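Local coordinates for protein putative carbohydrate-active enzyme (Uncultured organism, PDB 5WH8) that probably hydrolyses glycosidic bonds in cellulose, being the family 5 glycoside hydrolase (cellulase) domain of a longer, multi-modular protein, at residues D84-N87 / A88-N92; D130-S133 / A134-D138; S50-A53 / L54-W58. One frame throughout, in Å; residues are numbered along the deposited sequence. Where two conformers were deposited one is given.

Interaction 1 of 3, residues D84-N87 / A88-N92; sequences DDYN and AYIDN. With EDO (1,2-ethanediol), chain J.
Tyr-86 sets its ring obliquely against Ile-90 one turn further along helix 83-100, CD1 of the tyrosine meeting CD1 of the isoleucine at 3.7 Å. The helix is the connection between strands 62-68 and 103-109, a beta-alpha-beta crossover of the closed eight-stranded parallel (TIM) barrel of this GH5 domain. Tyr-86 leaves the helix pointing away from the following turn, but a chi1 of -154°, with CG roughly opposite the backbone N, brings the ring end back beside Ile-90 and Tyr-89. Tyr-86 and Ile-90 both rest on Ile-67 of the preceding strand as well, so an aromatic and a branched aliphatic residue suit this inward face. Tyr-89 follows more loosely, its CD2 lying 4.4 Å from Tyr-86 CE1; Trp-80 meets each of these two tyrosine rings edge-to-face.

Beneath the side chains runs the regular i to i+4 bonding of an alpha-helix, including Ile-90 N to Tyr-86 O at 3.0 Å and Asp-91 N to Asn-87 O at 2.9 Å. Asn-87 and Asp-91 face helix 122-135. The amide of Asn-87 is used at both ends: OD1 is hydrogen-bonded to the hydroxyl of Tyr-75, while ND2 serves a 1,2-ethanediol molecule, probably from the crystallisation liquor. That diol bridges the first turn. Its O2 donates to Asp-84 O at 2.6 Å, a carbonyl that also accepts from Ala-88 N, and its O1 both gives a hydrogen bond to Asp-84 OD1 at 2.6 Å and receives one from Asn-87 ND2 at 2.8 Å, with an N-H...O angle of 159°.

Interaction 2 of 3, residues D130-S133 / A134-D138; sequences DYMS and AKHKD
Tyr-131 offers a ring face to Lys-135, whose CB sits 4.2 Å from the ring centroid and 24° off its normal, a CH-pi contact that the long lysine stem suits. The helix, 122-135, joins strands 103-109 and 142-145 in a beta-alpha-beta unit of the TIM barrel. The lysine chain lies alongside the ring and points the same way, bringing CD within 3.5 Å of Tyr-131 OH; that hydroxyl is hydrogen-bonded to Asp-91 on helix 83-100. Met-132 SD makes a sulfur-aromatic contact at the edge of the His-136 imidazole, 3.7 Å from CD2.

Histidine offers a nitrogen on each side of its ring for two carboxylates: NE2 bonds to Asp-91, ND1 to Asp-139. The main chain keeps i to i+4 bonds: Lys-135 N to Tyr-131 O measures 2.9 Å, but His-136 N reaches Met-132 O (2.9 Å) at a more bent 141°, where the chain leaves helical geometry. Ser-133 OG (chi1 56°) turns back to Trp-129 O and also meets Asn-174, while Asp-130 forms a salt bridge with Lys-173. His-136 would probably be stabilised as the cation, its ring fixed between Asp-91 of helix 83-100 and Asp-139 just beyond its own helix.

Interaction 3 of 3, residues S50-A53 / L54-W58; sequences SLTA and LVKDW
Leu-51 and Leu-54 supply the apolar part, their side chains angled across each other with the two CD1 methyls 4.0 Å apart. Both also touch Phe-63 of strand 62-68, so compact, branched aliphatic groups suit this side of helix 48-56. Thr-52 CG2 lies beside the aliphatic stem of Lys-56, 4.1 Å from its CG, whereas Thr-52 OG1 turns back to Glu-48 O. Leu-54 sends its other methyl, CD2, over one face of the Trp-58 indole, toward the rim and 3.5 Å above the plane.

The helix links strands 32-36 and 62-68, the first beta-alpha-beta crossover of the TIM barrel, and residues 50-58 span most of this short helix and the turn that ends it.

Backbone bonds run through the helix. Leu-54 N, Val-55 N and Lys-56 N each donate four residues back, the last to Thr-52 O at 2.9 Å and nearly straight, 171°. At the terminus Ala-53 O is gripped twice, by Asp-57 N at 2.8 Å and by Trp-58 N at 3.2 Å.

Polar and aromatic groups tie the helix end to the 293-294 loop and to helix 298-307. Asp-57 keeps CG beside its backbone N (chi1 -53°), which brings OD2 over the small Ala-53, 3.7 Å from CB; the same oxygen accepts from Asn-294 ND2. The indole NE1 of Trp-58 bonds to Trp-293 O, and Lys-304 of helix 298-307 makes a cation-pi contact with its ring.

In the fold
The three contacts lie on successive helices of the barrel's outer layer, whereas in GH5 barrels the active site generally lies at the C-terminal ends of the strands. Interactions 1 and 2, with centres 12 Å apart, meet through Asp-91, whose OD2 lies 2.6 Å from Tyr-131 OH and OD1 2.7 Å from His-136 NE2, both probable hydrogen bonds. The ethanediol of interaction 1 also approaches interaction 2, its C2 3.4 Å from Tyr-131 OH. Interaction 3 stands apart, its centre about 22 Å from that of interaction 1, although Leu-51 and Val-55 reach Leu-100 near the other end of helix 83-100. A bound pentaethylene glycol, probably from the crystallisation liquor, lies about 4 Å from the Tyr-89 side chain.

Interaction 1 of 3, residues D84-N87 / A88-N92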
# COMPACT_ATOMS: atom_id res chain seq x y z
N ASP A 84 -20.20 -0.57 -8.57
CA ASP A 84 -19.85 0.61 -9.36
C ASP A 84 -19.83 1.88 -8.50
O ASP A 84 -19.04 2.80 -8.76
CB ASP A 84 -20.81 0.78 -10.54
CG ASP A 84 -20.56 -0.22 -11.64
OD1 ASP A 84 -19.52 -0.09 -12.33
OD2 ASP A 84 -21.39 -1.15 -11.82
N ASP A 85 -20.69 1.97 -7.50
CA ASP A 85 -20.63 3.10 -6.58
C ASP A 85 -19.39 3.04 -5.67
O ASP A 85 -18.85 4.07 -5.27
CB ASP A 85 -21.87 3.19 -5.71
CG ASP A 85 -23.10 3.59 -6.51
OD1 ASP A 85 -22.96 4.42 -7.43
OD2 ASP A 85 -24.20 3.09 -6.19
N TYR A 86 -18.95 1.84 -5.31
CA TYR A 86 -17.73 1.68 -4.53
C TYR A 86 -16.57 2.20 -5.40
O TYR A 86 -15.68 2.91 -4.92
CB TYR A 86 -17.56 0.20 -4.13
CG TYR A 86 -16.76 -0.10 -2.88
CD1 TYR A 86 -15.59 0.60 -2.59
CD2 TYR A 86 -17.16 -1.10 -2.01
CE1 TYR A 86 -14.84 0.31 -1.46
CE2 TYR A 86 -16.40 -1.39 -0.86
CZ TYR A 86 -15.24 -0.69 -0.61
OH TYR A 86 -14.46 -0.96 0.50
N ASN A 87 -16.61 1.88 -6.70
CA ASN A 87 -15.63 2.44 -7.65
C ASN A 87 -15.60 3.97 -7.59
O ASN A 87 -14.53 4.60 -7.61
CB ASN A 87 -15.95 2.01 -9.10
CG ASN A 87 -15.63 0.56 -9.40
OD1 ASN A 87 -15.13 -0.16 -8.54
ND2 ASN A 87 -15.94 0.12 -10.63
N ALA A 88 -16.78 4.60 -7.54
CA ALA A 88 -16.86 6.05 -7.55
C ALA A 88 -16.27 6.65 -6.27
O ALA A 88 -15.59 7.69 -6.30
CB ALA A 88 -18.31 6.50 -7.74
N TYR A 89 -16.51 5.98 -5.15
CA TYR A 89 -15.93 6.37 -3.87
C TYR A 89 -14.40 6.30 -3.88
O TYR A 89 -13.72 7.20 -3.37
CB TYR A 89 -16.50 5.45 -2.78
CG TYR A 89 -15.87 5.59 -1.42
CD1 TYR A 89 -16.30 6.57 -0.54
CD2 TYR A 89 -14.87 4.73 -0.99
CE1 TYR A 89 -15.75 6.70 0.71
CE2 TYR A 89 -14.31 4.86 0.25
CZ TYR A 89 -14.76 5.84 1.10
OH TYR A 89 -14.22 5.97 2.35
N ILE A 90 -13.88 5.21 -4.44
CA ILE A 90 -12.44 5.03 -4.58
C ILE A 90 -11.86 6.14 -5.44
O ILE A 90 -10.82 6.74 -5.10
CB ILE A 90 -12.13 3.63 -5.18
CG1 ILE A 90 -12.52 2.54 -4.17
CG2 ILE A 90 -10.66 3.50 -5.56
CD1 ILE A 90 -12.65 1.12 -4.77
N ASP A 91 -12.53 6.43 -6.56
CA ASP A 91 -12.08 7.49 -7.45
C ASP A 91 -11.98 8.84 -6.73
O ASP A 91 -11.05 9.61 -6.96
CB ASP A 91 -13.03 7.68 -8.63
CG ASP A 91 -13.00 6.54 -9.65
OD1 ASP A 91 -12.05 5.73 -9.71
OD2 ASP A 91 -13.97 6.48 -10.45
N ASN A 92 -12.97 9.12 -5.87
CA ASN A 92 -12.95 10.36 -5.09
C ASN A 92 -11.70 10.43 -4.20
O ASN A 92 -11.06 11.48 -4.10
CB ASN A 92 -14.21 10.48 -4.21
CG ASN A 92 -15.49 10.74 -5.01
OD1 ASN A 92 -15.46 11.05 -6.20
ND2 ASN A 92 -16.62 10.61 -4.33
C1 EDO J . -18.08 2.91 -12.83
O1 EDO J . -17.61 1.73 -12.16
C2 EDO J . -17.87 4.16 -11.99
O2 EDO J . -18.81 4.20 -10.91

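Interaction 2 of 3, residues D130-S133 / A134-D138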
# COMPACT_ATOMS: atom_id res chain seq x y z
N ASP A 130 -10.07 -3.58 -14.83
CA ASP A 130 -10.34 -3.00 -16.16
C ASP A 130 -10.79 -1.55 -15.99
O ASP A 130 -10.23 -0.63 -16.61
CB ASP A 130 -11.41 -3.83 -16.88
CG ASP A 130 -11.47 -3.59 -18.40
OD1 ASP A 130 -10.58 -2.99 -19.01
OD2 ASP A 130 -12.47 -4.04 -19.00
N TYR A 131 -11.78 -1.34 -15.13
CA TYR A 131 -12.26 -0.00 -14.85
C TYR A 131 -11.17 0.90 -14.27
O TYR A 131 -10.95 2.02 -14.76
CB TYR A 131 -13.46 -0.01 -13.90
CG TYR A 131 -13.84 1.40 -13.54
CD1 TYR A 131 -14.58 2.18 -14.43
CD2 TYR A 131 -13.39 2.00 -12.37
CE1 TYR A 131 -14.89 3.50 -14.14
CE2 TYR A 131 -13.69 3.32 -12.08
CZ TYR A 131 -14.45 4.06 -12.97
OH TYR A 131 -14.78 5.38 -12.71
N MET A 132 -10.48 0.46 -13.23
CA MET A 132 -9.55 1.36 -12.54
C MET A 132 -8.38 1.79 -13.41
O MET A 132 -7.94 2.94 -13.37
CB MET A 132 -9.04 0.73 -11.23
CG MET A 132 -10.09 0.72 -10.12
SD MET A 132 -10.51 2.41 -9.58
CE MET A 132 -12.05 2.14 -8.73
N SER A 133 -7.87 0.86 -14.22
CA SER A 133 -6.74 1.17 -15.08
C SER A 133 -7.14 2.08 -16.23
O SER A 133 -6.37 2.95 -16.60
CB SER A 133 -6.07 -0.13 -15.60
OG SER A 133 -6.97 -0.99 -16.29
N ALA A 134 -8.35 1.91 -16.77
CA ALA A 134 -8.86 2.84 -17.78
C ALA A 134 -9.10 4.24 -17.18
O ALA A 134 -8.72 5.25 -17.75
CB ALA A 134 -10.13 2.31 -18.41
N LYS A 135 -9.71 4.28 -16.00
CA LYS A 135 -10.05 5.55 -15.36
C LYS A 135 -8.82 6.34 -14.94
O LYS A 135 -8.80 7.57 -15.04
CB LYS A 135 -10.96 5.31 -14.16
CG LYS A 135 -11.44 6.55 -13.41
CD LYS A 135 -12.38 7.40 -14.27
CE LYS A 135 -13.13 8.43 -13.43
NZ LYS A 135 -12.21 9.37 -12.74
N HIS A 136 -7.80 5.63 -14.48
CA HIS A 136 -6.64 6.30 -13.87
C HIS A 136 -5.37 6.21 -14.71
O HIS A 136 -4.29 6.51 -14.21
CB HIS A 136 -6.42 5.73 -12.46
CG HIS A 136 -7.58 6.01 -11.56
ND1 HIS A 136 -7.93 7.29 -11.17
CD2 HIS A 136 -8.54 5.20 -11.06
CE1 HIS A 136 -9.03 7.24 -10.44
NE2 HIS A 136 -9.42 5.98 -10.36
N LYS A 137 -5.52 5.89 -16.00
CA LYS A 137 -4.37 5.86 -16.91
C LYS A 137 -3.50 7.11 -16.83
O LYS A 137 -2.26 7.03 -16.81
CB LYS A 137 -4.83 5.68 -18.37
CG LYS A 137 -3.69 5.87 -19.40
CD LYS A 137 -4.18 5.85 -20.85
CE LYS A 137 -2.99 6.01 -21.82
NZ LYS A 137 -3.42 6.22 -23.23
N ASP A 138 -4.15 8.27 -16.81
CA ASP A 138 -3.43 9.53 -16.90
C ASP A 138 -3.08 10.08 -15.52
O ASP A 138 -2.57 11.20 -15.41
CB ASP A 138 -4.26 10.54 -17.69
CG ASP A 138 -4.44 10.14 -19.15
OD1 ASP A 138 -3.54 9.49 -19.72
OD2 ASP A 138 -5.49 10.47 -19.71

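Interaction 3 of 3, residues S50-A53 / L54-W58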
# COMPACT_ATOMS: atom_id res chain seq x y z
N SER A 50 -9.17 14.76 6.61
CA SER A 50 -8.28 13.85 7.32
C SER A 50 -7.02 13.63 6.50
O SER A 50 -5.91 13.62 7.04
CB SER A 50 -8.97 12.52 7.64
OG SER A 50 -9.20 11.72 6.50
N LEU A 51 -7.17 13.44 5.19
CA LEU A 51 -5.98 13.27 4.37
C LEU A 51 -5.14 14.56 4.29
O LEU A 51 -3.92 14.50 4.24
CB LEU A 51 -6.36 12.80 2.97
CG LEU A 51 -6.51 11.29 2.76
CD1 LEU A 51 -5.17 10.63 2.83
CD2 LEU A 51 -7.45 10.66 3.75
N THR A 52 -5.77 15.73 4.35
CA THR A 52 -5.02 16.98 4.41
C THR A 52 -4.15 17.02 5.69
O THR A 52 -2.99 17.40 5.63
CB THR A 52 -5.97 18.22 4.35
OG1 THR A 52 -6.58 18.30 3.06
CG2 THR A 52 -5.20 19.51 4.55
N ALA A 53 -4.70 16.57 6.82
CA ALA A 53 -3.92 16.50 8.06
C ALA A 53 -2.78 15.49 7.92
O ALA A 53 -1.67 15.74 8.39
CB ALA A 53 -4.82 16.13 9.26
N LEU A 54 -3.04 14.34 7.31
CA LEU A 54 -1.98 13.36 7.12
C LEU A 54 -0.82 13.94 6.31
O LEU A 54 0.36 13.68 6.60
CB LEU A 54 -2.52 12.11 6.43
CG LEU A 54 -3.22 11.12 7.38
CD1 LEU A 54 -3.99 10.11 6.57
CD2 LEU A 54 -2.18 10.43 8.24
N VAL A 55 -1.13 14.70 5.27
CA VAL A 55 -0.07 15.27 4.42
C VAL A 55 0.63 16.43 5.10
O VAL A 55 1.88 16.44 5.19
CB VAL A 55 -0.67 15.70 3.07
CG1 VAL A 55 0.38 16.39 2.20
CG2 VAL A 55 -1.22 14.48 2.34
N LYS A 56 -0.14 17.40 5.58
CA LYS A 56 0.46 18.61 6.15
C LYS A 56 1.06 18.43 7.54
O LYS A 56 2.07 19.09 7.85
CB LYS A 56 -0.57 19.75 6.20
CG LYS A 56 -1.17 20.13 4.86
CD LYS A 56 -0.14 20.57 3.81
CE LYS A 56 0.51 21.90 4.14
NZ LYS A 56 1.45 22.33 3.06
N ASP A 57 0.46 17.59 8.37
CA ASP A 57 0.89 17.39 9.76
C ASP A 57 1.69 16.10 10.01
O ASP A 57 2.62 16.10 10.81
CB ASP A 57 -0.32 17.38 10.71
CG ASP A 57 -1.21 18.61 10.55
OD1 ASP A 57 -0.70 19.72 10.26
OD2 ASP A 57 -2.43 18.47 10.74
N TRP A 58 1.33 14.99 9.37
CA TRP A 58 2.10 13.76 9.57
C TRP A 58 3.20 13.58 8.51
O TRP A 58 4.02 12.69 8.64
CB TRP A 58 1.22 12.49 9.56
CG TRP A 58 0.10 12.35 10.56
CD1 TRP A 58 -0.76 13.31 11.03
CD2 TRP A 58 -0.30 11.12 11.18
NE1 TRP A 58 -1.67 12.75 11.89
CE2 TRP A 58 -1.40 11.41 12.01
CE3 TRP A 58 0.17 9.81 11.11
CZ2 TRP A 58 -2.05 10.43 12.76
CZ3 TRP A 58 -0.46 8.84 11.85
CH2 TRP A 58 -1.57 9.15 12.66